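Local coordinates for protein cellulase (Uncultured bacterium, PDB 6XSO) that probably hydrolyses internal beta-1,4-glycosidic bonds of cellulose and other plant polysaccharides, as a broad-specificity endoglucanase of glycoside hydrolase family 5, at residues V31-G36 and M350-G355; K69-A74 and P361-A366; A236-G241 and V268-T273; T273-T278 and D322-L327; G307-S312 and Q330-F335. All blocks are in the same frame, centred on the assembly; numbering follows the deposited sequence.

Interaction 1 of 5, residues V31-G36 and M350-G355; sequences VGWNLG and MGLSDG
The backbones come nearest where Gly36 faces Met350, with CA atoms 5.5 Å apart. Trp33 spans to the loop from farther back along the strand: with CG anti to its backbone N (chi1 -178°), the indole extends toward the loop and presents its N-H edge. NE1 donates to Met350 O at 2.9 Å. The oxygen lies nearly in the ring plane, whereas the donor stands above the carbonyl plane and off its lone pairs. A weak second bond runs from Trp33 NE1 to Gly351 O at 3.5 Å, so one indole N-H is shared between successive carbonyls. Leu352 runs alongside the indole, pointing the other way, its CD1 3.5 Å from Trp33 CD1. Glycine suits position 36, since a CB would run into Met350 CG, and the bend at Met350 chi3 (72°) carries CE to 3.5 Å from Gly36 O. A phenylalanine replacing Trp33 would probably leave Met350 O without its indole donor and the start of the loop less firmly set. Strand 31-34 is the first strand of the closed eight-stranded barrel and neighbours the last, 345-349, from which the loop emerges. Helix 66-73 covers Trp33 through Met71, and helix 366-377 packs on Leu352 through Leu368 and Ala369.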
# COMPACT_ATOMS: atom_id res chain seq x y z
N VAL A 31 -4.02 -5.07 12.80
CA VAL A 31 -3.31 -5.84 11.78
C VAL A 31 -4.16 -5.87 10.52
O VAL A 31 -5.37 -6.09 10.59
CB VAL A 31 -2.94 -7.27 12.20
CG1 VAL A 31 -1.74 -7.23 13.12
CG2 VAL A 31 -4.12 -8.01 12.81
N GLY A 32 -3.50 -5.66 9.38
CA GLY A 32 -4.16 -5.57 8.10
C GLY A 32 -3.76 -6.67 7.13
O GLY A 32 -2.84 -7.46 7.38
N TRP A 33 -4.45 -6.70 5.99
CA TRP A 33 -4.24 -7.68 4.95
C TRP A 33 -4.44 -7.00 3.61
O TRP A 33 -5.24 -6.06 3.50
CB TRP A 33 -5.26 -8.79 5.06
CG TRP A 33 -5.11 -9.90 4.06
CD1 TRP A 33 -4.05 -10.75 3.90
CD2 TRP A 33 -6.08 -10.30 3.08
NE1 TRP A 33 -4.30 -11.66 2.90
CE2 TRP A 33 -5.55 -11.40 2.39
CE3 TRP A 33 -7.37 -9.85 2.75
CZ2 TRP A 33 -6.25 -12.05 1.37
CZ3 TRP A 33 -8.05 -10.50 1.74
CH2 TRP A 33 -7.50 -11.58 1.07
N ASN A 34 -3.71 -7.49 2.59
CA ASN A 34 -3.83 -7.01 1.22
C ASN A 34 -4.69 -7.95 0.38
O ASN A 34 -4.38 -9.14 0.26
CB ASN A 34 -2.47 -6.96 0.51
CG ASN A 34 -1.68 -5.77 0.85
OD1 ASN A 34 -1.78 -4.73 0.20
ND2 ASN A 34 -0.85 -5.89 1.88
N LEU A 35 -5.70 -7.39 -0.29
CA LEU A 35 -6.46 -8.09 -1.33
C LEU A 35 -5.66 -8.06 -2.63
O LEU A 35 -6.01 -7.40 -3.62
CB LEU A 35 -7.82 -7.43 -1.49
CG LEU A 35 -8.80 -8.19 -2.40
CD1 LEU A 35 -9.38 -9.43 -1.75
CD2 LEU A 35 -9.92 -7.25 -2.87
N GLY A 36 -4.52 -8.77 -2.61
CA GLY A 36 -3.58 -8.66 -3.71
C GLY A 36 -3.95 -9.48 -4.94
O GLY A 36 -4.73 -10.44 -4.91
N MET A 350 -1.21 -10.98 0.69
CA MET A 350 -1.89 -12.16 0.14
C MET A 350 -1.81 -13.34 1.10
O MET A 350 -1.87 -13.17 2.33
CB MET A 350 -1.39 -12.43 -1.27
CG MET A 350 -1.78 -11.37 -2.29
SD MET A 350 -1.33 -11.77 -4.00
CE MET A 350 -2.51 -13.06 -4.36
N GLY A 351 -1.71 -14.55 0.57
CA GLY A 351 -1.85 -15.71 1.40
C GLY A 351 -3.16 -15.61 2.15
O GLY A 351 -4.09 -14.91 1.72
N LEU A 352 -3.22 -16.31 3.28
CA LEU A 352 -4.32 -16.33 4.24
C LEU A 352 -5.60 -16.91 3.65
O LEU A 352 -6.03 -17.98 4.09
CB LEU A 352 -4.58 -14.97 4.88
CG LEU A 352 -3.38 -14.27 5.52
CD1 LEU A 352 -3.88 -13.14 6.42
CD2 LEU A 352 -2.43 -15.18 6.29
N SER A 353 -6.24 -16.20 2.72
CA SER A 353 -7.40 -16.69 1.97
C SER A 353 -7.15 -16.33 0.52
O SER A 353 -7.16 -15.15 0.15
CB SER A 353 -8.70 -16.06 2.48
OG SER A 353 -9.82 -16.61 1.80
N ASP A 354 -6.90 -17.35 -0.30
CA ASP A 354 -6.36 -17.14 -1.64
C ASP A 354 -7.16 -17.93 -2.65
O ASP A 354 -7.59 -19.06 -2.39
CB ASP A 354 -4.90 -17.62 -1.72
CG ASP A 354 -4.25 -17.25 -3.03
OD1 ASP A 354 -4.00 -16.05 -3.23
OD2 ASP A 354 -4.00 -18.15 -3.87
N GLY A 355 -7.33 -17.35 -3.83
CA GLY A 355 -7.95 -18.09 -4.90
C GLY A 355 -9.37 -18.47 -4.54
O GLY A 355 -10.10 -17.70 -3.92

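Interaction 2 of 5, residues K69-A74 and P361-A366; sequences KMMKEA and PSFNQA
Met70 reaches out from helix 66-73 and lies over Phe363. Its chain runs extended as far as SD and bends at chi3 (75°), which sets the CE methyl over the ring centre, 3.7 Å from the Phe363 centroid and only 4° off the ring normal: a CH-pi contact. The sulfur follows over the same ring as a Met-aromatic contact and also touches the backbone, Met70 SD lying 3.4 Å from Ser362 N, while Pro361 CB is 3.8 Å from Met70 SD. An unbranched, flexible methionine suits a place where one side chain must follow both a ring face and a main chain. Met71, next along, brings its sulfur to the edge of the ring, with CE 3.7 Å from Phe363 CE1. One helical turn after Met70, Ala74 is small enough to let the ring close in, its CB 3.6 Å from Phe363 CZ. A serine at Phe363 would probably open a gap between the two methionines and leave Met70 CE without the ring face it rests on. Two Met-aromatic contacts, one over the face and one at the edge, thus join helix 66-73, which precedes the second strand of the TIM barrel, to the loop that leads from its last strand to helix 366-377.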
# COMPACT_ATOMS: atom_id res chain seq x y z
N LYS A 69 -16.05 -10.15 6.18
CA LYS A 69 -16.63 -10.59 7.44
C LYS A 69 -15.70 -11.60 8.10
O LYS A 69 -15.42 -11.52 9.31
CB LYS A 69 -18.00 -11.19 7.20
CG LYS A 69 -18.73 -11.73 8.45
CD LYS A 69 -20.12 -12.29 8.08
CE LYS A 69 -20.89 -12.83 9.30
NZ LYS A 69 -20.18 -14.00 9.85
N MET A 70 -15.19 -12.55 7.32
CA MET A 70 -14.28 -13.56 7.85
C MET A 70 -12.99 -12.93 8.37
O MET A 70 -12.51 -13.26 9.46
CB MET A 70 -13.97 -14.59 6.76
CG MET A 70 -13.14 -15.76 7.26
SD MET A 70 -12.74 -16.93 5.94
CE MET A 70 -11.48 -16.04 5.04
N MET A 71 -12.40 -12.02 7.58
CA MET A 71 -11.17 -11.35 8.02
C MET A 71 -11.40 -10.60 9.32
O MET A 71 -10.59 -10.68 10.25
CB MET A 71 -10.69 -10.40 6.92
CG MET A 71 -10.11 -11.10 5.72
SD MET A 71 -8.47 -11.76 6.08
CE MET A 71 -8.24 -12.83 4.66
N LYS A 72 -12.49 -9.85 9.40
CA LYS A 72 -12.80 -9.11 10.62
C LYS A 72 -12.93 -10.03 11.82
O LYS A 72 -12.41 -9.74 12.91
CB LYS A 72 -14.09 -8.31 10.41
CG LYS A 72 -14.60 -7.62 11.65
CD LYS A 72 -13.83 -6.38 12.01
CE LYS A 72 -14.44 -5.69 13.23
NZ LYS A 72 -15.94 -5.60 13.16
N GLU A 73 -13.68 -11.12 11.67
CA GLU A 73 -13.89 -12.05 12.78
C GLU A 73 -12.62 -12.75 13.22
O GLU A 73 -12.52 -13.18 14.38
CB GLU A 73 -14.98 -13.03 12.39
CG GLU A 73 -16.32 -12.35 12.33
CD GLU A 73 -17.44 -13.29 11.97
OE1 GLU A 73 -17.23 -14.52 12.04
OE2 GLU A 73 -18.55 -12.79 11.65
N ALA A 74 -11.64 -12.88 12.32
CA ALA A 74 -10.34 -13.44 12.66
C ALA A 74 -9.44 -12.43 13.34
O ALA A 74 -8.34 -12.80 13.77
CB ALA A 74 -9.64 -14.04 11.44
N PRO A 361 -16.30 -18.26 2.22
CA PRO A 361 -14.87 -17.98 2.36
C PRO A 361 -14.21 -18.90 3.39
O PRO A 361 -14.88 -19.38 4.29
CB PRO A 361 -14.87 -16.53 2.86
CG PRO A 361 -16.08 -16.50 3.76
CD PRO A 361 -17.12 -17.39 3.10
N SER A 362 -12.90 -19.06 3.25
CA SER A 362 -12.15 -19.94 4.14
C SER A 362 -10.69 -19.52 4.07
O SER A 362 -10.22 -19.06 3.03
CB SER A 362 -12.27 -21.40 3.67
OG SER A 362 -11.55 -22.29 4.50
N PHE A 363 -9.99 -19.69 5.19
CA PHE A 363 -8.55 -19.50 5.19
C PHE A 363 -7.86 -20.78 4.71
O PHE A 363 -8.03 -21.84 5.31
CB PHE A 363 -8.04 -19.17 6.60
CG PHE A 363 -8.48 -17.84 7.14
CD1 PHE A 363 -7.88 -16.66 6.75
CD2 PHE A 363 -9.49 -17.78 8.08
CE1 PHE A 363 -8.29 -15.45 7.25
CE2 PHE A 363 -9.90 -16.56 8.60
CZ PHE A 363 -9.30 -15.41 8.18
N ASN A 364 -7.08 -20.68 3.64
CA ASN A 364 -6.19 -21.77 3.28
C ASN A 364 -4.86 -21.71 4.03
O ASN A 364 -4.11 -22.70 4.01
CB ASN A 364 -5.96 -21.81 1.76
CG ASN A 364 -5.30 -20.57 1.24
OD1 ASN A 364 -5.88 -19.49 1.29
ND2 ASN A 364 -4.07 -20.70 0.74
N GLN A 365 -4.58 -20.62 4.72
CA GLN A 365 -3.48 -20.56 5.70
C GLN A 365 -4.06 -20.11 7.04
O GLN A 365 -3.73 -19.04 7.56
CB GLN A 365 -2.35 -19.67 5.22
CG GLN A 365 -1.82 -20.04 3.83
CD GLN A 365 -0.70 -19.13 3.36
OE1 GLN A 365 -0.74 -17.92 3.58
NE2 GLN A 365 0.33 -19.72 2.76
N ALA A 366 -4.93 -20.95 7.61
CA ALA A 366 -5.59 -20.59 8.86
C ALA A 366 -4.58 -20.39 9.98
O ALA A 366 -4.73 -19.47 10.79
CB ALA A 366 -6.60 -21.66 9.27

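Interaction 3 of 5, residues A236-G241 and V268-T273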
# COMPACT_ATOMS: atom_id res chain seq x y z
N ALA A 236 8.80 1.94 -2.52
CA ALA A 236 8.36 1.49 -1.20
C ALA A 236 9.51 0.87 -0.41
O ALA A 236 9.33 0.04 0.48
CB ALA A 236 7.13 0.57 -1.30
N ALA A 237 10.74 1.29 -0.71
CA ALA A 237 11.92 0.82 -0.00
C ALA A 237 11.89 1.30 1.44
O ALA A 237 11.39 2.39 1.75
CB ALA A 237 13.19 1.32 -0.71
N ASN A 238 12.45 0.50 2.34
CA ASN A 238 12.29 0.75 3.77
C ASN A 238 13.57 1.18 4.47
O ASN A 238 13.55 1.41 5.68
CB ASN A 238 11.69 -0.48 4.46
CG ASN A 238 12.56 -1.70 4.33
OD1 ASN A 238 13.78 -1.67 4.53
ND2 ASN A 238 11.91 -2.82 4.01
N GLY A 239 14.68 1.33 3.74
CA GLY A 239 15.90 1.84 4.31
C GLY A 239 16.75 0.86 5.07
O GLY A 239 17.84 1.23 5.51
N SER A 240 16.29 -0.38 5.29
CA SER A 240 17.03 -1.27 6.17
C SER A 240 18.33 -1.76 5.53
O SER A 240 18.47 -1.82 4.31
CB SER A 240 16.17 -2.48 6.55
OG SER A 240 15.90 -3.28 5.40
N GLY A 241 19.28 -2.11 6.39
CA GLY A 241 20.55 -2.63 5.94
C GLY A 241 21.63 -1.55 5.94
O GLY A 241 21.35 -0.35 5.95
N VAL A 268 6.02 2.17 3.52
CA VAL A 268 7.07 1.34 2.97
C VAL A 268 6.55 -0.10 2.95
O VAL A 268 5.53 -0.43 3.55
CB VAL A 268 8.34 1.41 3.82
CG1 VAL A 268 8.81 2.86 3.96
CG2 VAL A 268 8.12 0.78 5.20
N HIS A 269 7.28 -0.95 2.22
CA HIS A 269 7.02 -2.39 2.20
C HIS A 269 8.23 -3.11 2.76
O HIS A 269 9.34 -2.57 2.80
CB HIS A 269 6.75 -2.86 0.77
CG HIS A 269 5.54 -2.21 0.16
ND1 HIS A 269 5.27 -2.24 -1.19
CD2 HIS A 269 4.54 -1.51 0.73
CE1 HIS A 269 4.15 -1.58 -1.43
NE2 HIS A 269 3.70 -1.11 -0.28
N ALA A 270 8.02 -4.33 3.27
CA ALA A 270 9.12 -5.08 3.86
C ALA A 270 8.93 -6.58 3.65
O ALA A 270 7.94 -7.15 4.10
CB ALA A 270 9.21 -4.81 5.36
N TYR A 271 9.93 -7.20 3.02
CA TYR A 271 9.96 -8.65 2.83
C TYR A 271 11.31 -9.17 3.29
O TYR A 271 12.17 -9.54 2.48
CB TYR A 271 9.70 -8.99 1.37
CG TYR A 271 8.30 -8.66 0.89
CD1 TYR A 271 7.30 -9.61 0.90
CD2 TYR A 271 7.99 -7.40 0.39
CE1 TYR A 271 6.03 -9.32 0.42
CE2 TYR A 271 6.73 -7.10 -0.08
CZ TYR A 271 5.75 -8.06 -0.08
OH TYR A 271 4.49 -7.81 -0.57
N PRO A 272 11.54 -9.19 4.60
CA PRO A 272 12.87 -9.54 5.11
C PRO A 272 13.23 -10.99 4.81
O PRO A 272 12.38 -11.87 4.74
CB PRO A 272 12.73 -9.35 6.63
CG PRO A 272 11.52 -8.52 6.83
CD PRO A 272 10.61 -8.76 5.66
N THR A 273 14.53 -11.23 4.71
CA THR A 273 15.04 -12.58 4.55
C THR A 273 15.16 -13.24 5.92
O THR A 273 15.80 -12.69 6.83
CB THR A 273 16.40 -12.55 3.86
OG1 THR A 273 16.29 -11.94 2.56
CG2 THR A 273 16.92 -13.95 3.68
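Ala236 and Asn238 fix a loop of the TIM barrel to strand 264-270, with an Asx turn at Asn238 shaping the loop. From the strand, His269 N donates to Ala236 O at 2.9 Å; the bond is almost straight (174°) and falls on a lone pair in the carbonyl plane. The next link runs the other way: Asn238 ND2 donates to His269 O at 2.9 Å, again on a lone pair. Asparagine suits this place because its amide offers a donor to the strand while its oxygen is kept for the loop. Asn238 OD1 accepts from Ser240 N at 2.9 Å, which closes the Asx turn, and from Ser240 OG at 2.8 Å; these bonds together fix the rotation of the amide. A chi1 of 61° turns the amide so that ND2 faces the strand and OD1 the loop. The His269 ring is held at both nitrogens, ND1 by Glu175 and NE2 by Gln267. Ala236, without bulk, lays its CB over one ring face, 3.5 Å from the His269 centroid in a CH-pi contact. Ala237 O is bonded by Thr233 OG1, and Val268 CG1 also packs against this oxygen: Ala237 O to Val268 CG1 is 3.4 Å.

Interaction 4 of 5, residues T273-T278 and D322-L327. With LMR ((2S)-2-hydroxybutanedioic acid), chain C.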
# COMPACT_ATOMS: atom_id res chain seq x y z
N THR A 273 14.53 -11.23 4.71
CA THR A 273 15.04 -12.58 4.55
C THR A 273 15.16 -13.24 5.92
O THR A 273 15.80 -12.69 6.83
CB THR A 273 16.40 -12.55 3.86
OG1 THR A 273 16.29 -11.94 2.56
CG2 THR A 273 16.92 -13.95 3.68
N ILE A 274 14.54 -14.41 6.08
CA ILE A 274 14.69 -15.20 7.29
C ILE A 274 15.42 -16.51 7.04
O ILE A 274 16.02 -17.05 7.98
CB ILE A 274 13.35 -15.44 8.01
CG1 ILE A 274 12.42 -16.34 7.20
CG2 ILE A 274 12.69 -14.11 8.36
CD1 ILE A 274 11.18 -16.83 8.00
N ALA A 275 15.43 -17.01 5.82
CA ALA A 275 16.14 -18.26 5.54
C ALA A 275 17.63 -18.10 5.79
O ALA A 275 18.25 -17.12 5.37
CB ALA A 275 15.87 -18.68 4.10
N GLY A 276 18.21 -19.08 6.48
CA GLY A 276 19.62 -19.07 6.80
C GLY A 276 19.98 -18.25 8.02
O GLY A 276 21.17 -18.13 8.33
N LYS A 277 18.99 -17.70 8.72
CA LYS A 277 19.23 -16.87 9.89
C LYS A 277 18.65 -17.51 11.14
O LYS A 277 17.67 -18.27 11.08
CB LYS A 277 18.60 -15.49 9.71
CG LYS A 277 19.20 -14.69 8.57
CD LYS A 277 18.56 -13.34 8.45
CE LYS A 277 19.13 -12.58 7.26
NZ LYS A 277 18.47 -11.26 7.09
N THR A 278 19.25 -17.17 12.27
CA THR A 278 18.69 -17.55 13.55
C THR A 278 17.61 -16.54 13.93
O THR A 278 17.57 -15.42 13.43
CB THR A 278 19.75 -17.52 14.64
OG1 THR A 278 20.14 -16.15 14.84
CG2 THR A 278 20.95 -18.38 14.25
N ASP A 322 6.21 -23.02 3.84
CA ASP A 322 6.38 -24.45 3.65
C ASP A 322 7.69 -24.96 4.24
O ASP A 322 7.71 -26.01 4.88
CB ASP A 322 6.33 -24.77 2.15
CG ASP A 322 4.92 -24.74 1.59
OD1 ASP A 322 3.95 -24.92 2.37
OD2 ASP A 322 4.77 -24.56 0.36
N ALA A 323 8.78 -24.21 4.05
CA ALA A 323 10.09 -24.75 4.35
C ALA A 323 10.54 -24.54 5.79
O ALA A 323 11.36 -25.33 6.28
CB ALA A 323 11.15 -24.12 3.44
N ARG A 324 10.08 -23.49 6.46
CA ARG A 324 10.55 -23.13 7.80
C ARG A 324 9.41 -22.41 8.52
O ARG A 324 9.51 -21.24 8.92
CB ARG A 324 11.83 -22.31 7.72
CG ARG A 324 11.82 -21.10 6.77
CD ARG A 324 13.21 -20.50 6.50
NE ARG A 324 14.12 -21.51 5.98
CZ ARG A 324 14.17 -21.90 4.71
NH1 ARG A 324 13.38 -21.34 3.80
NH2 ARG A 324 15.00 -22.88 4.35
N LYS A 325 8.29 -23.13 8.68
CA LYS A 325 7.06 -22.50 9.14
C LYS A 325 7.20 -21.95 10.55
O LYS A 325 6.78 -20.82 10.83
CB LYS A 325 5.91 -23.50 9.07
CG LYS A 325 4.56 -22.91 9.52
CD LYS A 325 3.46 -23.95 9.49
CE LYS A 325 3.03 -24.30 8.06
NZ LYS A 325 1.69 -25.00 8.07
N SER A 326 7.80 -22.72 11.46
CA SER A 326 7.94 -22.23 12.82
C SER A 326 8.82 -20.99 12.88
O SER A 326 8.49 -20.03 13.59
CB SER A 326 8.52 -23.31 13.72
OG SER A 326 8.73 -22.76 15.02
N LEU A 327 9.94 -20.98 12.16
CA LEU A 327 10.77 -19.78 12.13
C LEU A 327 9.99 -18.60 11.56
O LEU A 327 10.09 -17.47 12.06
CB LEU A 327 12.03 -20.01 11.31
CG LEU A 327 13.08 -18.91 11.41
CD1 LEU A 327 13.76 -18.89 12.78
CD2 LEU A 327 14.12 -19.09 10.31
C1 LMR C . 15.51 -22.89 9.70
O1A LMR C . 15.23 -23.35 8.55
O1B LMR C . 16.52 -22.17 9.89
C2 LMR C . 14.59 -23.20 10.89
O2 LMR C . 13.71 -24.17 10.42
C3 LMR C . 15.36 -23.68 12.11
C4 LMR C . 14.34 -24.16 13.15
O4A LMR C . 14.73 -24.93 14.08
O4B LMR C . 13.13 -23.82 13.10
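Arg324 has CG between its backbone N and carbonyl carbon (chi1 50°) and bends at chi3 (56°), a shape that turns its guanidinium against Ala275, whose CB sits over one face, off centre, 3.7 Å from Arg324 NH1. A methyl group suits this flat surface because it lets the cation keep its polar edges for others. At the edge, Arg324 NE makes a weak bond of 3.4 Å to O1A of the bound 2-hydroxybutanedioic acid, and NH1 forms a salt bridge with Asp320, so Asp320 is the main charge partner and the ligand adds a weak bond. Leu327, with CG anti to its backbone N (chi1 -170°), brings CD2 against the carbonyls of the turn, 3.6 Å from Ile274 O and 3.7 Å from Lys277 O. These carbonyls belong to a type II beta turn, closed by Lys277 N to Ile274 O at 3.1 Å, whose third position is held by Gly276 with positive phi. Lys277 NZ bonds back to Thr273 O at 3.0 Å and pairs with Asp285. The turn leads into helix 279-298, whose Ile282 packs on both Ile274 and Leu327. Helix 325-341 begins immediately after Arg324 and adds Met328 and Phe331 beside Ile274.

Interaction 5 of 5, residues G307-S312 and Q330-F335; sequences GEWSTS and QFVDDF
Trp309 and Phe335 form an offset stack at the heart of an aromatic cluster between a barrel strand and the helix packed outside it. The six-membered ring of Trp309 and the Phe335 ring have centroids 4.6 Å apart and planes at 19°, with Phe335 CD2 3.5 Å from Trp309 CE3. Phe331, one helical turn earlier, meets the edge of the indole instead: its CE2 lies 3.7 Å from Trp309 CZ3 and the planes are inclined at 63°. Val332 lies across the indole, with CG2 3.8 Å from Trp309 CH2. Large flat side chains suit this place, since they fill the layer between strand and helix through faces and edges alike. Trp309 chi1 of 68° swings the indole toward the helix, and Tyr348 of the last strand meets it edge-to-face. Thr311 extends the packing: CG2 rests 3.8 Å from Phe331 CE2, while OG1 bonds with Asp320. Farther out, Ile282 and Leu289 of helix 279-298 back Phe331 and Phe335, and Leu368 and Ile372 of helix 366-377 back Val332. Ser310 OG is bonded to Tyr348, but Ser310 O is buried without a polar partner, 3.9 Å from Phe331 CE2.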
# COMPACT_ATOMS: atom_id res chain seq x y z
N GLY A 307 2.86 -1.33 4.38
CA GLY A 307 1.65 -1.66 3.65
C GLY A 307 1.69 -2.99 2.94
O GLY A 307 0.66 -3.41 2.41
N GLU A 308 2.86 -3.61 2.86
CA GLU A 308 2.98 -4.99 2.45
C GLU A 308 4.11 -5.60 3.25
O GLU A 308 5.17 -4.99 3.40
CB GLU A 308 3.38 -5.16 0.98
CG GLU A 308 2.43 -4.54 -0.02
CD GLU A 308 2.87 -4.70 -1.46
OE1 GLU A 308 3.80 -5.51 -1.73
OE2 GLU A 308 2.24 -4.05 -2.33
N TRP A 309 3.89 -6.82 3.76
CA TRP A 309 4.99 -7.60 4.30
C TRP A 309 4.70 -9.08 4.19
O TRP A 309 3.55 -9.52 4.03
CB TRP A 309 5.30 -7.25 5.76
CG TRP A 309 4.20 -7.67 6.73
CD1 TRP A 309 2.95 -7.11 6.85
CD2 TRP A 309 4.26 -8.73 7.71
NE1 TRP A 309 2.23 -7.76 7.84
CE2 TRP A 309 3.01 -8.74 8.38
CE3 TRP A 309 5.23 -9.65 8.08
CZ2 TRP A 309 2.73 -9.64 9.40
CZ3 TRP A 309 4.95 -10.54 9.11
CH2 TRP A 309 3.71 -10.52 9.75
N SER A 310 5.79 -9.85 4.26
CA SER A 310 5.86 -11.30 4.35
C SER A 310 7.37 -11.55 4.48
O SER A 310 8.10 -10.67 4.96
CB SER A 310 5.21 -12.01 3.18
OG SER A 310 5.26 -13.42 3.41
N THR A 311 7.86 -12.71 4.07
CA THR A 311 9.30 -12.94 4.03
C THR A 311 9.77 -12.89 2.59
O THR A 311 8.98 -12.83 1.65
CB THR A 311 9.69 -14.29 4.63
OG1 THR A 311 9.16 -15.33 3.80
CG2 THR A 311 9.16 -14.42 6.04
N SER A 312 11.09 -12.94 2.42
CA SER A 312 11.68 -12.78 1.10
C SER A 312 11.30 -13.91 0.15
O SER A 312 11.39 -13.72 -1.07
CB SER A 312 13.20 -12.73 1.22
OG SER A 312 13.71 -13.97 1.68
N GLN A 330 7.74 -17.35 14.29
CA GLN A 330 8.48 -16.58 15.28
C GLN A 330 8.82 -15.20 14.74
O GLN A 330 8.82 -14.21 15.49
CB GLN A 330 9.75 -17.33 15.68
CG GLN A 330 9.49 -18.70 16.25
CD GLN A 330 10.74 -19.55 16.32
OE1 GLN A 330 11.77 -19.12 16.84
NE2 GLN A 330 10.67 -20.76 15.78
N PHE A 331 9.11 -15.12 13.44
CA PHE A 331 9.34 -13.83 12.79
C PHE A 331 8.08 -12.98 12.85
O PHE A 331 8.14 -11.79 13.19
CB PHE A 331 9.81 -14.07 11.34
CG PHE A 331 9.58 -12.89 10.42
CD1 PHE A 331 10.37 -11.76 10.54
CD2 PHE A 331 8.59 -12.92 9.46
CE1 PHE A 331 10.17 -10.67 9.72
CE2 PHE A 331 8.37 -11.83 8.65
CZ PHE A 331 9.17 -10.71 8.77
N VAL A 332 6.93 -13.58 12.50
CA VAL A 332 5.64 -12.88 12.55
C VAL A 332 5.40 -12.29 13.93
O VAL A 332 5.04 -11.12 14.08
CB VAL A 332 4.50 -13.85 12.15
CG1 VAL A 332 3.14 -13.35 12.62
CG2 VAL A 332 4.54 -14.14 10.66
N ASP A 333 5.53 -13.13 14.96
CA ASP A 333 5.26 -12.66 16.32
C ASP A 333 6.05 -11.39 16.61
O ASP A 333 5.50 -10.41 17.15
CB ASP A 333 5.70 -13.72 17.33
CG ASP A 333 4.80 -14.94 17.38
OD1 ASP A 333 3.74 -14.96 16.75
OD2 ASP A 333 5.18 -15.91 18.08
N ASP A 334 7.35 -11.41 16.31
CA ASP A 334 8.22 -10.29 16.68
C ASP A 334 8.00 -9.08 15.77
O ASP A 334 8.08 -7.94 16.23
CB ASP A 334 9.67 -10.76 16.65
CG ASP A 334 10.65 -9.62 16.93
OD1 ASP A 334 10.78 -9.26 18.13
OD2 ASP A 334 11.25 -9.13 15.95
N PHE A 335 7.78 -9.31 14.47
CA PHE A 335 7.58 -8.21 13.52
C PHE A 335 6.34 -7.42 13.89
O PHE A 335 6.39 -6.18 13.99
CB PHE A 335 7.45 -8.81 12.12
CG PHE A 335 7.46 -7.80 11.00
CD1 PHE A 335 8.65 -7.39 10.45
CD2 PHE A 335 6.27 -7.29 10.49
CE1 PHE A 335 8.65 -6.47 9.41
CE2 PHE A 335 6.28 -6.39 9.44
CZ PHE A 335 7.47 -5.96 8.93

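From the N terminus, interaction 1 opens at the first barrel strand and closes in the loop after the last. Interaction 2 opens on helix 66-73 and closes at 361-366, just past where interaction 1 closes, so the two loops cross; the bond of Ser353 OG to Ser362 O joins them. Interactions 3, 4 and 5 are nested inside both. Interaction 3 closes a short loop onto strand 264-270 before interaction 4 opens at Thr273, which they share. Interactions 4 and 5 cross, tying the loop 273-278 and strand 304-309 to helix 325-341. Strands 264-270 and 304-309 are sheet neighbours, linking interactions 3 and 5, while Asn34 ND2 bonded to Gly307 O connects interaction 5 with interaction 1.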